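Local coordinates for protein ATP-dependent zinc metalloprotease FtsH (Thermotoga maritima, PDB 4M8A) that probably acts as a processive, ATP-dependent zinc metalloprotease in membrane-protein quality control, the present chain being its periplasmic domain, at residues T10-M15 / E59-K64. Sequence-based numbering, arbitrary orientation. Where two conformers were deposited one is given.
Sequences TSFVQM and EKLVSK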
loop_
_atom_site.group_PDB
_atom_site.type_symbol
_atom_site.label_atom_id
_atom_site.label_comp_id
_atom_site.label_asym_id
_atom_site.label_seq_id
_atom_site.Cartn_x
_atom_site.Cartn_y
_atom_site.Cartn_z
ATOM N N THR B 10 -20.490 3.636 -3.143
ATOM C CA THR B 10 -19.697 3.668 -4.369
ATOM C C THR B 10 -18.977 5.003 -4.544
ATOM O O THR B 10 -17.789 5.039 -4.874
ATOM C CB THR B 10 -20.581 3.390 -5.586
ATOM O OG1 THR B 10 -21.208 2.124 -5.397
ATOM C CG2 THR B 10 -19.755 3.330 -6.862
ATOM N N SER B 11 -19.694 6.096 -4.303
ATOM C CA SER B 11 -19.107 7.423 -4.447
ATOM C C SER B 11 -18.020 7.662 -3.397
ATOM O O SER B 11 -17.023 8.325 -3.679
ATOM C CB SER B 11 -20.177 8.515 -4.386
ATOM O OG SER B 11 -20.979 8.531 -5.563
ATOM N N PHE B 12 -18.206 7.099 -2.207
ATOM C CA PHE B 12 -17.201 7.163 -1.149
ATOM C C PHE B 12 -15.916 6.478 -1.595
ATOM O O PHE B 12 -14.829 7.045 -1.479
ATOM C CB PHE B 12 -17.735 6.500 0.124
ATOM C CG PHE B 12 -16.670 6.167 1.138
ATOM C CD1 PHE B 12 -15.921 7.165 1.744
ATOM C CD2 PHE B 12 -16.435 4.845 1.497
ATOM C CE1 PHE B 12 -14.938 6.849 2.679
ATOM C CE2 PHE B 12 -15.466 4.521 2.432
ATOM C CZ PHE B 12 -14.715 5.524 3.031
ATOM N N VAL B 13 -16.039 5.254 -2.104
ATOM C CA VAL B 13 -14.874 4.534 -2.610
ATOM C C VAL B 13 -14.194 5.330 -3.724
ATOM O O VAL B 13 -12.961 5.428 -3.751
ATOM C CB VAL B 13 -15.237 3.099 -3.060
ATOM C CG1 VAL B 13 -14.070 2.437 -3.734
ATOM C CG2 VAL B 13 -15.704 2.280 -1.860
ATOM N N GLN B 14 -15.013 5.921 -4.607
ATOM C CA GLN B 14 -14.570 6.814 -5.695
ATOM C C GLN B 14 -13.700 7.971 -5.190
ATOM O O GLN B 14 -12.714 8.363 -5.825
ATOM C CB GLN B 14 -15.784 7.394 -6.452
ATOM C CG GLN B 14 -16.282 6.574 -7.649
ATOM C CD GLN B 14 -17.640 7.022 -8.216
ATOM O OE1 GLN B 14 -18.239 8.004 -7.774
ATOM N NE2 GLN B 14 -18.125 6.280 -9.205
ATOM N N MET B 15 -14.086 8.519 -4.045
ATOM C CA MET B 15 -13.366 9.625 -3.410
ATOM C C MET B 15 -12.058 9.182 -2.776
ATOM O O MET B 15 -11.043 9.881 -2.856
ATOM C CB MET B 15 -14.249 10.305 -2.368
ATOM C CG MET B 15 -15.325 11.130 -2.996
ATOM S SD MET B 15 -16.444 11.787 -1.768
ATOM C CE MET B 15 -15.299 12.596 -0.671
ATOM N N GLU B 59 -7.339 -0.887 6.193
ATOM C CA GLU B 59 -5.904 -0.721 6.054
ATOM C C GLU B 59 -5.571 0.094 4.805
ATOM O O GLU B 59 -4.575 0.813 4.790
ATOM C CB GLU B 59 -5.159 -2.058 6.135
ATOM C CG GLU B 59 -5.361 -2.811 7.463
ATOM C CD GLU B 59 -4.874 -2.057 8.708
ATOM O OE1 GLU B 59 -3.883 -1.293 8.628
ATOM O OE2 GLU B 59 -5.472 -2.260 9.787
ATOM N N LYS B 60 -6.432 0.026 3.788
ATOM C CA LYS B 60 -6.309 0.898 2.613
ATOM C C LYS B 60 -6.415 2.385 2.973
ATOM O O LYS B 60 -5.598 3.203 2.533
ATOM C CB LYS B 60 -7.374 0.552 1.571
ATOM C CG LYS B 60 -7.423 1.488 0.359
ATOM C CD LYS B 60 -8.540 1.063 -0.598
ATOM C CE LYS B 60 -8.834 2.121 -1.652
ATOM N NZ LYS B 60 -9.870 1.659 -2.628
ATOM N N LEU B 61 -7.437 2.747 3.745
ATOM C CA LEU B 61 -7.550 4.103 4.245
ATOM C C LEU B 61 -6.301 4.498 5.026
ATOM O O LEU B 61 -5.732 5.568 4.793
ATOM C CB LEU B 61 -8.773 4.220 5.152
ATOM C CG LEU B 61 -10.146 4.016 4.495
ATOM C CD1 LEU B 61 -11.218 4.011 5.569
ATOM C CD2 LEU B 61 -10.430 5.071 3.439
ATOM N N VAL B 62 -5.866 3.641 5.947
ATOM C CA VAL B 62 -4.697 3.972 6.762
ATOM C C VAL B 62 -3.431 4.156 5.915
ATOM O O VAL B 62 -2.639 5.089 6.130
ATOM C CB VAL B 62 -4.462 2.915 7.880
ATOM C CG1 VAL B 62 -3.129 3.158 8.600
ATOM C CG2 VAL B 62 -5.617 2.930 8.865
ATOM N N SER B 63 -3.246 3.278 4.936
ATOM C CA SER B 63 -2.056 3.318 4.092
ATOM C C SER B 63 -2.009 4.606 3.264
ATOM O O SER B 63 -0.935 5.064 2.901
ATOM C CB SER B 63 -2.026 2.091 3.175
ATOM O OG SER B 63 -2.972 2.214 2.125
ATOM N N LYS B 64 -3.177 5.200 3.002
ATOM C CA LYS B 64 -3.262 6.464 2.272
ATOM C C LYS B 64 -3.040 7.660 3.178
ATOM O O LYS B 64 -2.949 8.797 2.712
ATOM C CB LYS B 64 -4.618 6.590 1.576
ATOM C CG LYS B 64 -4.800 5.589 0.450
ATOM C CD LYS B 64 -6.134 5.789 -0.220
ATOM C CE LYS B 64 -6.273 7.234 -0.664
ATOM N NZ LYS B 64 -5.280 7.597 -1.716
#
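The two helices of the small alpha/beta periplasmic domain of FtsH meet here, Phe12 and Val13 of helix 9-17 touching Leu61 and Lys60 of helix 55-63 through the ends of their side chains. The contact is loose: the closest CA atoms, those of Val13 and Leu61, are 10.0 Å apart, only 96 Å² is buried over both sides, and no hydrogen bond crosses. Its apolar part is one touch, CZ of Phe12 lying 4.3 Å from CD2 of Leu61, with the methyl approaching the ring obliquely. The Phe12 ring gets there because chi1 (164°) sets CG anti to the backbone N, bringing its end nearer to helix 55-63, and Leu61 answers with one methyl of its branched end. Beside this pair, Lys60 extends toward helix 9-17 with all four torsions near 180°, which carries NZ to 4.4 Å from CG1 of Val13. NZ also forms a long, weak ion pair with Glu17, one helical turn beyond Val13. Within residues 59-64, OG of Ser63 donates to O of Lys60 at 2.8 Å, tilted 29° from the carbonyl plane; Lys64 N approaches that oxygen from the same face, so the Lys60 carbonyl oxygen accepts from two donors. Val16 of helix 9-17 adds to the packing against Lys60 and Leu61, and Val13 also meets Val62 of a second subunit. Underneath, Phe12 rests on Leu34 and Val36 of strand 33-38, while Leu61 packs on Val68 of strand 67-71.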